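Local coordinates for Xaa-Pro dipeptidase (Pyrococcus horikoshii, PDB 1WY2), which probably splits dipeptides that carry proline at the C-terminal position, working as a homodimeric metalloprotease with two metal ions in each subunit, at residues I142-E153 with K166-A176. Sequence-based numbering, arbitrary orientation.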
loop_
_atom_site.group_PDB
_atom_site.type_symbol
_atom_site.label_atom_id
_atom_site.label_comp_id
_atom_site.label_asym_id
_atom_site.label_seq_id
_atom_site.Cartn_x
_atom_site.Cartn_y
_atom_site.Cartn_z
ATOM N N ILE A 142 6.995 4.770 19.672
ATOM C CA ILE A 142 5.746 5.383 19.239
ATOM C C ILE A 142 4.635 4.330 19.260
ATOM O O ILE A 142 3.498 4.622 19.637
ATOM C CB ILE A 142 5.887 5.975 17.813
ATOM C CG1 ILE A 142 6.854 7.163 17.847
ATOM C CG2 ILE A 142 4.522 6.406 17.275
ATOM C CD1 ILE A 142 7.130 7.775 16.496
ATOM N N ALA A 143 4.969 3.104 18.866
ATOM C CA ALA A 143 3.982 2.024 18.856
ATOM C C ALA A 143 3.571 1.697 20.291
ATOM O O ALA A 143 2.397 1.451 20.563
ATOM C CB ALA A 143 4.559 0.783 18.172
ATOM N N ASP A 144 4.541 1.691 21.206
ATOM C CA ASP A 144 4.247 1.415 22.614
ATOM C C ASP A 144 3.265 2.456 23.147
ATOM O O ASP A 144 2.313 2.124 23.854
ATOM C CB ASP A 144 5.526 1.445 23.467
ATOM C CG ASP A 144 6.296 0.135 23.426
ATOM O OD1 ASP A 144 5.656 -0.940 23.431
ATOM O OD2 ASP A 144 7.546 0.180 23.412
ATOM N N LYS A 145 3.502 3.718 22.809
ATOM C CA LYS A 145 2.621 4.793 23.258
ATOM C C LYS A 145 1.217 4.603 22.699
ATOM O O LYS A 145 0.223 4.886 23.372
ATOM C CB LYS A 145 3.169 6.154 22.822
ATOM C CG LYS A 145 4.394 6.600 23.597
ATOM C CD LYS A 145 4.884 7.952 23.118
ATOM C CE LYS A 145 6.049 8.433 23.969
ATOM N NZ LYS A 145 6.539 9.768 23.522
ATOM N N ALA A 146 1.139 4.113 21.465
ATOM C CA ALA A 146 -0.151 3.897 20.822
ATOM C C ALA A 146 -0.918 2.772 21.507
ATOM O O ALA A 146 -2.123 2.878 21.720
ATOM C CB ALA A 146 0.046 3.578 19.346
ATOM N N VAL A 147 -0.218 1.697 21.851
ATOM C CA VAL A 147 -0.862 0.572 22.519
ATOM C C VAL A 147 -1.381 0.987 23.895
ATOM O O VAL A 147 -2.483 0.603 24.291
ATOM C CB VAL A 147 0.110 -0.614 22.680
ATOM C CG1 VAL A 147 -0.535 -1.709 23.524
ATOM C CG2 VAL A 147 0.479 -1.161 21.308
ATOM N N MET A 148 -0.590 1.768 24.623
ATOM C CA MET A 148 -1.011 2.221 25.945
ATOM C C MET A 148 -2.231 3.117 25.820
ATOM O O MET A 148 -3.137 3.064 26.653
ATOM C CB MET A 148 0.119 2.971 26.656
ATOM C CG MET A 148 1.294 2.090 27.071
ATOM S SD MET A 148 0.841 0.695 28.137
ATOM C CE MET A 148 0.589 1.534 29.730
ATOM N N ALA A 149 -2.257 3.945 24.777
ATOM C CA ALA A 149 -3.390 4.832 24.557
ATOM C C ALA A 149 -4.621 4.007 24.195
ATOM O O ALA A 149 -5.734 4.331 24.608
ATOM C CB ALA A 149 -3.082 5.827 23.443
ATOM N N ALA A 150 -4.420 2.937 23.428
ATOM C CA ALA A 150 -5.530 2.076 23.025
ATOM C C ALA A 150 -6.164 1.422 24.245
ATOM O O ALA A 150 -7.386 1.368 24.373
ATOM C CB ALA A 150 -5.041 1.000 22.060
ATOM N N ILE A 151 -5.319 0.919 25.136
ATOM C CA ILE A 151 -5.791 0.262 26.348
ATOM C C ILE A 151 -6.643 1.211 27.184
ATOM O O ILE A 151 -7.682 0.821 27.719
ATOM C CB ILE A 151 -4.591 -0.251 27.181
ATOM C CG1 ILE A 151 -3.888 -1.377 26.415
ATOM C CG2 ILE A 151 -5.059 -0.748 28.544
ATOM C CD1 ILE A 151 -2.617 -1.885 27.081
ATOM N N GLU A 152 -6.212 2.463 27.277
ATOM C CA GLU A 152 -6.929 3.466 28.054
ATOM C C GLU A 152 -8.245 3.864 27.385
ATOM O O GLU A 152 -9.223 4.191 28.061
ATOM C CB GLU A 152 -6.045 4.703 28.234
ATOM C CG GLU A 152 -6.510 5.671 29.311
ATOM C CD GLU A 152 -6.497 5.048 30.694
ATOM O OE1 GLU A 152 -5.506 4.360 31.027
ATOM O OE2 GLU A 152 -7.470 5.252 31.451
ATOM N N GLU A 153 -8.268 3.823 26.057
ATOM C CA GLU A 153 -9.450 4.199 25.289
ATOM C C GLU A 153 -10.486 3.089 25.171
ATOM O O GLU A 153 -11.673 3.355 24.975
ATOM C CB GLU A 153 -9.034 4.642 23.887
ATOM C CG GLU A 153 -10.187 5.103 23.011
ATOM C CD GLU A 153 -10.900 6.314 23.578
ATOM O OE1 GLU A 153 -10.218 7.314 23.881
ATOM O OE2 GLU A 153 -12.142 6.266 23.716
ATOM N N LYS A 166 -8.252 7.071 16.977
ATOM C CA LYS A 166 -7.605 7.834 18.037
ATOM C C LYS A 166 -6.113 7.538 18.177
ATOM O O LYS A 166 -5.308 8.459 18.308
ATOM C CB LYS A 166 -8.307 7.569 19.373
ATOM C CG LYS A 166 -7.774 8.378 20.551
ATOM C CD LYS A 166 -8.126 9.854 20.432
ATOM C CE LYS A 166 -7.669 10.633 21.658
ATOM N NZ LYS A 166 -8.303 10.124 22.910
ATOM N N VAL A 167 -5.737 6.262 18.146
ATOM C CA VAL A 167 -4.327 5.919 18.305
ATOM C C VAL A 167 -3.505 6.203 17.058
ATOM O O VAL A 167 -2.304 6.440 17.147
ATOM C CB VAL A 167 -4.138 4.441 18.735
ATOM C CG1 VAL A 167 -4.930 4.173 20.004
ATOM C CG2 VAL A 167 -4.554 3.504 17.625
ATOM N N GLU A 168 -4.141 6.187 15.892
ATOM C CA GLU A 168 -3.407 6.482 14.670
ATOM C C GLU A 168 -3.116 7.978 14.642
ATOM O O GLU A 168 -2.083 8.409 14.133
ATOM C CB GLU A 168 -4.204 6.036 13.444
ATOM C CG GLU A 168 -4.310 4.507 13.363
ATOM C CD GLU A 168 -5.097 4.012 12.171
ATOM O OE1 GLU A 168 -5.920 4.785 11.635
ATOM O OE2 GLU A 168 -4.906 2.835 11.782
ATOM N N TYR A 169 -4.028 8.766 15.204
ATOM C CA TYR A 169 -3.833 10.208 15.282
ATOM C C TYR A 169 -2.683 10.465 16.251
ATOM O O TYR A 169 -1.811 11.287 15.989
ATOM C CB TYR A 169 -5.110 10.896 15.780
ATOM C CG TYR A 169 -4.948 12.373 16.079
ATOM C CD1 TYR A 169 -4.627 12.813 17.364
ATOM C CD2 TYR A 169 -5.103 13.328 15.076
ATOM C CE1 TYR A 169 -4.468 14.173 17.644
ATOM C CE2 TYR A 169 -4.943 14.689 15.344
ATOM C CZ TYR A 169 -4.627 15.102 16.631
ATOM O OH TYR A 169 -4.472 16.446 16.897
ATOM N N LEU A 170 -2.678 9.745 17.370
ATOM C CA LEU A 170 -1.620 9.903 18.362
ATOM C C LEU A 170 -0.251 9.580 17.767
ATOM O O LEU A 170 0.723 10.294 18.014
ATOM C CB LEU A 170 -1.881 9.001 19.575
ATOM C CG LEU A 170 -0.797 9.021 20.659
ATOM C CD1 LEU A 170 -0.771 10.389 21.332
ATOM C CD2 LEU A 170 -1.064 7.929 21.684
ATOM N N MET A 171 -0.173 8.511 16.979
ATOM C CA MET A 171 1.100 8.131 16.375
ATOM C C MET A 171 1.622 9.237 15.462
ATOM O O MET A 171 2.805 9.570 15.492
ATOM C CB MET A 171 0.961 6.824 15.589
ATOM C CG MET A 171 0.804 5.586 16.470
ATOM S SD MET A 171 1.175 4.027 15.609
ATOM C CE MET A 171 -0.388 3.727 14.761
ATOM N N LYS A 172 0.734 9.809 14.659
ATOM C CA LYS A 172 1.121 10.878 13.743
ATOM C C LYS A 172 1.586 12.116 14.496
ATOM O O LYS A 172 2.558 12.767 14.104
ATOM C CB LYS A 172 -0.055 11.246 12.839
ATOM C CG LYS A 172 -0.472 10.134 11.905
ATOM C CD LYS A 172 -1.814 10.430 11.257
ATOM C CE LYS A 172 -2.371 9.187 10.583
ATOM N NZ LYS A 172 -3.723 9.420 10.003
ATOM N N MET A 173 0.899 12.443 15.582
ATOM C CA MET A 173 1.268 13.619 16.351
ATOM C C MET A 173 2.549 13.391 17.140
ATOM O O MET A 173 3.124 14.331 17.691
ATOM C CB MET A 173 0.114 14.030 17.268
ATOM C CG MET A 173 -1.133 14.463 16.497
ATOM S SD MET A 173 -0.901 15.936 15.450
ATOM C CE MET A 173 -0.114 15.266 14.013
ATOM N N ASN A 174 3.000 12.140 17.181
ATOM C CA ASN A 174 4.234 11.803 17.875
ATOM C C ASN A 174 5.395 11.615 16.905
ATOM O O ASN A 174 6.460 11.128 17.285
ATOM C CB ASN A 174 4.048 10.549 18.729
ATOM C CG ASN A 174 3.459 10.863 20.087
ATOM O OD1 ASN A 174 4.104 11.495 20.926
ATOM N ND2 ASN A 174 2.227 10.433 20.310
ATOM N N GLY A 175 5.181 11.998 15.648
ATOM C CA GLY A 175 6.243 11.901 14.661
ATOM C C GLY A 175 6.125 10.864 13.561
ATOM O O GLY A 175 6.867 10.921 12.580
ATOM N N ALA A 176 5.208 9.915 13.703
ATOM C CA ALA A 176 5.054 8.887 12.683
ATOM C C ALA A 176 4.495 9.458 11.380
ATOM O O ALA A 176 3.657 10.359 11.395
ATOM C CB ALA A 176 4.147 7.774 13.198
HETATM O O HOH W 1 4.173 11.745 24.407
#
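Helix 142-153 and helix 166-173 run roughly antiparallel, the axes of these segments approaching to 9.1 Å at an angle of 148°, with Ala146 opposite Val167 and Ile142 opposite Met171. Alanines on the first helix let the larger side chains of the second come close. Ala146 CB lies 3.6 Å from Met171 CG, and the thioether sulfur follows along the same methyl. About one turn on along the first helix, Ala149 CB meets Leu170 CD2 at 3.4 Å, tight for two carbons; CG anti to the backbone N (chi1 177°) carries this leucine branch over to the alanine helix. Val167 lays CG1 across the backbone of the Ala146-Ala150 turn, 3.5 Å from Ala146 O, and also touches Ala150 CB. In the pita-bread fold of M24 peptidases this antiparallel pair belongs to the catalytic domain: Ala146 and Met171 also rest on strand 208-217, and the Met171 side chain is about 11 Å from a bound zinc ion. Ile142 fills the other end of the seam, CG2 beside Met171 CG and CD1 over the Schellman turn, 3.5 Å from Asn174 O. Cut back to an alanine, this position would probably lose both the CG2 contact with Met171 and the CD1 contact with the turn, opening a gap between them. There Gly175, with positive phi, ends the helix as Ala176 N returns to Met171 O. Asn174 folds ND2 back to Leu170 O at 2.7 Å, approaching from above the carbonyl plane, while a water that accepts from NZ of the extended Lys145 donates weakly to its OD1. At the far end Lys166, bent at chi2 and chi4, brings NZ to 3.5 Å from Glu153 OE1 in a long salt bridge; Glu153 OE2 pairs with Lys158. Glu168 and Lys172 exchange salt bridges with Lys172 and Glu168 of the second subunit.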